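Local coordinates for cellobiose 2-epimerase (Spirochaeta thermophila DSM 6192, PDB 5ZIG), which probably catalyses the reversible epimerisation of cellobiose to 4-O-beta-D-glucopyranosyl-D-mannose, at residues I197-S202 with T258-E263; E215-L220 with V265-G270. One frame throughout, in Å; residues are numbered along the deposited sequence.

Contact 1 of 2, residues I197-S202 with T258-E263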
loop_
_atom_site.group_PDB
_atom_site.type_symbol
_atom_site.label_atom_id
_atom_site.label_comp_id
_atom_site.label_asym_id
_atom_site.label_seq_id
_atom_site.Cartn_x
_atom_site.Cartn_y
_atom_site.Cartn_z
ATOM N N ILE A 197 -5.293 4.956 -5.600
ATOM C CA ILE A 197 -6.093 6.170 -5.526
ATOM C C ILE A 197 -7.264 5.960 -4.580
ATOM O O ILE A 197 -7.559 6.801 -3.720
ATOM C CB ILE A 197 -6.564 6.602 -6.922
ATOM C CG1 ILE A 197 -5.391 7.177 -7.714
ATOM C CG2 ILE A 197 -7.656 7.659 -6.782
ATOM C CD1 ILE A 197 -5.505 6.952 -9.219
ATOM N N LEU A 198 -7.944 4.824 -4.713
ATOM C CA LEU A 198 -8.952 4.460 -3.728
ATOM C C LEU A 198 -8.371 4.532 -2.322
ATOM O O LEU A 198 -8.963 5.134 -1.415
ATOM C CB LEU A 198 -9.486 3.061 -4.042
ATOM C CG LEU A 198 -10.442 2.480 -3.010
ATOM C CD1 LEU A 198 -11.810 3.143 -3.084
ATOM C CD2 LEU A 198 -10.557 0.961 -3.164
ATOM N N GLU A 199 -7.167 3.973 -2.144
ATOM C CA GLU A 199 -6.554 3.909 -0.820
ATOM C C GLU A 199 -6.368 5.298 -0.234
ATOM O O GLU A 199 -6.735 5.559 0.925
ATOM C CB GLU A 199 -5.222 3.160 -0.911
ATOM C CG GLU A 199 -4.292 3.312 0.277
ATOM C CD GLU A 199 -2.905 2.750 -0.014
ATOM O OE1 GLU A 199 -2.172 3.316 -0.858
ATOM O OE2 GLU A 199 -2.557 1.717 0.577
ATOM N N ALA A 200 -5.818 6.211 -1.039
ATOM C CA ALA A 200 -5.670 7.603 -0.634
ATOM C C ALA A 200 -7.008 8.219 -0.259
ATOM O O ALA A 200 -7.110 8.941 0.737
ATOM C CB ALA A 200 -5.025 8.411 -1.774
ATOM N N TYR A 201 -8.037 7.978 -1.073
ATOM C CA TYR A 201 -9.296 8.706 -0.914
ATOM C C TYR A 201 -10.038 8.257 0.335
ATOM O O TYR A 201 -10.581 9.095 1.062
ATOM C CB TYR A 201 -10.172 8.535 -2.151
ATOM C CG TYR A 201 -9.709 9.350 -3.349
ATOM C CD1 TYR A 201 -8.506 10.052 -3.318
ATOM C CD2 TYR A 201 -10.478 9.430 -4.494
ATOM C CE1 TYR A 201 -8.078 10.803 -4.412
ATOM C CE2 TYR A 201 -10.050 10.184 -5.621
ATOM C CZ TYR A 201 -8.856 10.870 -5.558
ATOM O OH TYR A 201 -8.425 11.632 -6.641
ATOM N N SER A 202 -10.083 6.944 0.594
ATOM C CA SER A 202 -10.638 6.460 1.864
ATOM C C SER A 202 -10.070 7.243 3.042
ATOM O O SER A 202 -10.815 7.698 3.918
ATOM C CB SER A 202 -10.372 4.960 2.043
ATOM O OG SER A 202 -11.127 4.178 1.124
ATOM N N THR A 258 -9.032 -6.728 -1.258
ATOM C CA THR A 258 -10.195 -7.118 -0.466
ATOM C C THR A 258 -10.332 -6.250 0.776
ATOM O O THR A 258 -11.432 -5.783 1.089
ATOM C CB THR A 258 -10.126 -8.593 -0.074
ATOM O OG1 THR A 258 -9.006 -8.793 0.783
ATOM C CG2 THR A 258 -10.004 -9.475 -1.313
ATOM N N TRP A 259 -9.226 -5.971 1.471
ATOM C CA TRP A 259 -9.417 -5.187 2.673
ATOM C C TRP A 259 -9.454 -3.691 2.403
ATOM O O TRP A 259 -10.217 -2.986 3.071
ATOM C CB TRP A 259 -8.394 -5.546 3.745
ATOM C CG TRP A 259 -6.971 -5.141 3.579
ATOM C CD1 TRP A 259 -5.985 -5.840 2.936
ATOM C CD2 TRP A 259 -6.337 -4.004 4.170
ATOM N NE1 TRP A 259 -4.789 -5.187 3.065
ATOM C CE2 TRP A 259 -4.977 -4.061 3.827
ATOM C CE3 TRP A 259 -6.792 -2.949 4.978
ATOM C CZ2 TRP A 259 -4.065 -3.083 4.226
ATOM C CZ3 TRP A 259 -5.891 -1.996 5.387
ATOM C CH2 TRP A 259 -4.539 -2.061 5.002
ATOM N N LEU A 260 -8.666 -3.180 1.438
ATOM C CA LEU A 260 -8.820 -1.778 1.028
ATOM C C LEU A 260 -10.224 -1.514 0.494
ATOM O O LEU A 260 -10.819 -0.470 0.784
ATOM C CB LEU A 260 -7.771 -1.384 -0.015
ATOM C CG LEU A 260 -6.397 -1.097 0.596
ATOM C CD1 LEU A 260 -5.365 -0.861 -0.478
ATOM C CD2 LEU A 260 -6.499 0.085 1.549
ATOM N N LEU A 261 -10.770 -2.451 -0.282
ATOM C CA LEU A 261 -12.133 -2.291 -0.769
ATOM C C LEU A 261 -13.110 -2.271 0.399
ATOM O O LEU A 261 -14.021 -1.433 0.446
ATOM C CB LEU A 261 -12.490 -3.410 -1.741
ATOM C CG LEU A 261 -12.237 -3.255 -3.244
ATOM C CD1 LEU A 261 -10.837 -2.826 -3.557
ATOM C CD2 LEU A 261 -12.543 -4.575 -3.916
ATOM N N THR A 262 -12.923 -3.188 1.357
ATOM C CA THR A 262 -13.735 -3.213 2.569
ATOM C C THR A 262 -13.702 -1.873 3.296
ATOM O O THR A 262 -14.753 -1.339 3.658
ATOM C CB THR A 262 -13.273 -4.352 3.511
ATOM O OG1 THR A 262 -13.582 -5.642 2.940
ATOM C CG2 THR A 262 -13.927 -4.204 4.865
ATOM N N GLU A 263 -12.507 -1.288 3.469
ATOM C CA GLU A 263 -12.432 0.002 4.164
ATOM C C GLU A 263 -13.315 1.057 3.501
ATOM O O GLU A 263 -14.043 1.790 4.179
ATOM C CB GLU A 263 -10.998 0.518 4.202
ATOM C CG GLU A 263 -10.818 1.686 5.114
ATOM C CD GLU A 263 -9.560 2.464 4.818
ATOM O OE1 GLU A 263 -8.972 2.291 3.732
ATOM O OE2 GLU A 263 -9.142 3.235 5.698
HETATM O O HOH W 1 -6.998 4.361 3.489
HETATM O O HOH W 2 -9.145 2.213 0.990
#
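Leu198 and Leu261 provide the purely apolar touch between the two helices: their CD2 and CD1 methyls meet at 3.8 Å, the side chains crossing at about a right angle. Leu260, pointing toward the partner helix, lays both methyls against the aliphatic part of Glu199, CD1 lying 4.0 Å from Glu199 CB. Glu199 suits this place because its stem packs as a hydrocarbon while OE2 runs on to Tyr384 and Arg388; with CG anti to the backbone N (chi1 165°), the extended chain crosses Leu260 at a slant. With only an alanine here in place of Leu260, both methyls are gone, which would probably leave a gap beside CB and CG of Glu199 and let that stem shift, though its carboxylate keeps its polar partners.

Polar groups are joined through two waters. Water 2 accepts from Ser202 OG at 2.8 Å and donates to Glu263 OE1 at 2.7 Å and to Leu260 O at 3.2 Å. Water 1 donates to Glu199 O and, at 2.9 Å, to Glu263 OE1, which is thus gripped twice. Serine is small enough to let the carboxylate approach its CB. The other oxygen, Glu263 OE2, forms a salt bridge with Arg206, which probably favours the ionised acid.

Over these short segments the helix axes approach to 9.7 Å and are inclined by 37°, a roughly parallel pairing consistent with neighbouring inner helices of the (alpha/alpha)6 barrel of N-acylglucosamine 2-epimerases.

Contact 2 of 2, residues E215-L220 with V265-G270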
loop_
_atom_site.group_PDB
_atom_site.type_symbol
_atom_site.label_atom_id
_atom_site.label_comp_id
_atom_site.label_asym_id
_atom_site.label_seq_id
_atom_site.Cartn_x
_atom_site.Cartn_y
_atom_site.Cartn_z
ATOM N N GLU A 215 -17.855 10.684 -3.181
ATOM C CA GLU A 215 -18.382 10.456 -4.517
ATOM C C GLU A 215 -17.319 9.861 -5.439
ATOM O O GLU A 215 -17.611 8.943 -6.213
ATOM C CB GLU A 215 -18.955 11.770 -5.064
ATOM C CG GLU A 215 -20.243 12.158 -4.311
ATOM C CD GLU A 215 -20.760 13.561 -4.610
ATOM O OE1 GLU A 215 -20.075 14.337 -5.314
ATOM O OE2 GLU A 215 -21.864 13.885 -4.118
ATOM N N ALA A 216 -16.084 10.368 -5.374
ATOM C CA ALA A 216 -15.003 9.740 -6.138
ATOM C C ALA A 216 -14.789 8.294 -5.697
ATOM O O ALA A 216 -14.529 7.415 -6.531
ATOM C CB ALA A 216 -13.716 10.550 -6.000
ATOM N N MET A 217 -14.930 8.025 -4.391
ATOM C CA MET A 217 -14.853 6.655 -3.873
ATOM C C MET A 217 -15.923 5.757 -4.492
ATOM O O MET A 217 -15.628 4.651 -4.952
ATOM C CB MET A 217 -14.973 6.661 -2.347
ATOM C CG MET A 217 -13.730 7.201 -1.649
ATOM S SD MET A 217 -14.013 7.599 0.089
ATOM C CE MET A 217 -14.121 5.962 0.861
ATOM N N GLU A 218 -17.173 6.226 -4.523
ATOM C CA GLU A 218 -18.234 5.498 -5.211
ATOM C C GLU A 218 -17.831 5.155 -6.638
ATOM O O GLU A 218 -17.885 3.992 -7.045
ATOM C CB GLU A 218 -19.516 6.334 -5.219
ATOM C CG GLU A 218 -20.052 6.727 -3.831
ATOM C CD GLU A 218 -21.447 7.362 -3.900
ATOM O OE1 GLU A 218 -21.593 8.366 -4.629
ATOM O OE2 GLU A 218 -22.377 6.906 -3.206
ATOM N N HIS A 219 -17.421 6.174 -7.408
ATOM C CA HIS A 219 -16.956 5.935 -8.769
ATOM C C HIS A 219 -15.925 4.808 -8.804
ATOM O O HIS A 219 -16.025 3.878 -9.613
ATOM C CB HIS A 219 -16.342 7.210 -9.347
ATOM C CG HIS A 219 -15.802 7.033 -10.727
ATOM N ND1 HIS A 219 -16.578 6.593 -11.779
ATOM C CD2 HIS A 219 -14.568 7.247 -11.236
ATOM C CE1 HIS A 219 -15.843 6.547 -12.878
ATOM N NE2 HIS A 219 -14.619 6.939 -12.576
ATOM N N LEU A 220 -14.925 4.880 -7.919
ATOM C CA LEU A 220 -13.853 3.879 -7.907
ATOM C C LEU A 220 -14.397 2.486 -7.616
ATOM O O LEU A 220 -13.955 1.499 -8.218
ATOM C CB LEU A 220 -12.778 4.280 -6.889
ATOM C CG LEU A 220 -11.793 5.322 -7.439
ATOM C CD1 LEU A 220 -11.021 6.045 -6.358
ATOM C CD2 LEU A 220 -10.847 4.680 -8.452
ATOM N N VAL A 265 -15.964 0.741 1.389
ATOM C CA VAL A 265 -17.403 0.456 1.436
ATOM C C VAL A 265 -17.926 0.530 2.871
ATOM O O VAL A 265 -19.104 0.854 3.100
ATOM C CB VAL A 265 -17.714 -0.893 0.758
ATOM C CG1 VAL A 265 -19.215 -1.297 0.914
ATOM C CG2 VAL A 265 -17.385 -0.837 -0.702
ATOM N N GLU A 266 -17.065 0.284 3.860
ATOM C CA GLU A 266 -17.438 0.563 5.242
ATOM C C GLU A 266 -17.552 2.068 5.496
ATOM O O GLU A 266 -18.508 2.527 6.136
ATOM C CB GLU A 266 -16.432 -0.084 6.197
ATOM C CG GLU A 266 -16.854 -0.014 7.660
ATOM C CD GLU A 266 -16.255 -1.136 8.509
ATOM O OE1 GLU A 266 -16.435 -1.098 9.745
ATOM O OE2 GLU A 266 -15.618 -2.057 7.950
ATOM N N LEU A 267 -16.600 2.859 4.992
ATOM C CA LEU A 267 -16.728 4.302 5.148
ATOM C C LEU A 267 -17.986 4.826 4.466
ATOM O O LEU A 267 -18.563 5.825 4.907
ATOM C CB LEU A 267 -15.490 5.004 4.592
ATOM C CG LEU A 267 -14.233 4.949 5.452
ATOM C CD1 LEU A 267 -13.054 5.459 4.634
ATOM C CD2 LEU A 267 -14.421 5.757 6.741
ATOM N N LEU A 268 -18.434 4.170 3.395
ATOM C CA LEU A 268 -19.608 4.661 2.681
ATOM C C LEU A 268 -20.912 4.222 3.354
ATOM O O LEU A 268 -21.833 5.029 3.529
ATOM C CB LEU A 268 -19.562 4.190 1.222
ATOM C CG LEU A 268 -19.013 5.112 0.124
ATOM C CD1 LEU A 268 -17.709 5.759 0.518
ATOM C CD2 LEU A 268 -18.809 4.306 -1.113
ATOM N N TYR A 269 -21.023 2.949 3.729
ATOM C CA TYR A 269 -22.287 2.418 4.226
ATOM C C TYR A 269 -22.227 1.880 5.646
ATOM O O TYR A 269 -23.241 1.378 6.131
ATOM C CB TYR A 269 -22.802 1.302 3.311
ATOM C CG TYR A 269 -22.834 1.686 1.866
ATOM C CD1 TYR A 269 -23.779 2.590 1.384
ATOM C CD2 TYR A 269 -21.917 1.151 0.971
ATOM C CE1 TYR A 269 -23.805 2.943 0.047
ATOM C CE2 TYR A 269 -21.937 1.495 -0.362
ATOM C CZ TYR A 269 -22.884 2.391 -0.825
ATOM O OH TYR A 269 -22.896 2.733 -2.162
ATOM N N GLY A 270 -21.085 1.953 6.315
ATOM C CA GLY A 270 -20.996 1.500 7.688
ATOM C C GLY A 270 -21.082 -0.013 7.827
ATOM O O GLY A 270 -21.074 -0.778 6.858
#
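Met217 reaches across to Leu268 and Leu267, and its chain can be followed atom by atom. CB starts toward the other helix and lies 4.1 Å from Leu268 CD1. The chain then runs on through CG to SD, which stays near the same methyl at 4.2 Å. A bend at the last torsion (chi3 73°) brings the terminal CE round to lie between two leucines: it is 3.6 Å from Leu268 CD1 and 4.0 Å from Leu267 CD1. An unbranched, flexible thioether suits this place, since it can wrap past one leucine methyl and still end against a second leucine.

Leu268 uses its fork to serve two partners. While CD1 packs on the methionine, CD2 rests 3.8 Å from Glu218 CG, so that the hydrocarbon part of the glutamate borders the apolar patch. The carboxylate lies farther out at the partly exposed margin, where Glu218 OE2 and Tyr269 OH come within 4.3 Å, a proximity too long for a hydrogen bond. The Tyr269 ring has Leu268 CB over the rim of one face and Val265 CG1 in plane at its edge, and the residue itself is exposed. Immediately afterwards Gly270 adopts a positive phi of 71°, easily accommodated by glycine, and the chain leaves the helix.

The axes of the two short helical segments approach to 10.5 Å, with 127° between their directions, a strongly inclined, more antiparallel than parallel crossing near the protein surface. Helix 211-228 also packs on helix 191-208, where Met217 touches Tyr201, Ser202 and Phe205, while Leu268 of helix 251-269 settles on Arg214 and Ile221 as well; Met217 thus fills the junction of three helices.

Overall arrangement
From the N terminus the chain passes through helix 191-208, turns directly into helix 211-228, and after short strands enters helix 251-269. Contact 1 closes a loop of 55 residues between the first and third of these helices; contact 2 closes one of 44 between the second and third. Their segments alternate along the sequence, so the loops cross rather than nest. Helix 251-269 serves both, its middle in contact 1 and its C-terminal end in contact 2. The contact centres are about 9 Å apart, and Ser202 O packs against Leu267 CD1. Together they tie two consecutive helices to a third, from the buried interior outward to the surface.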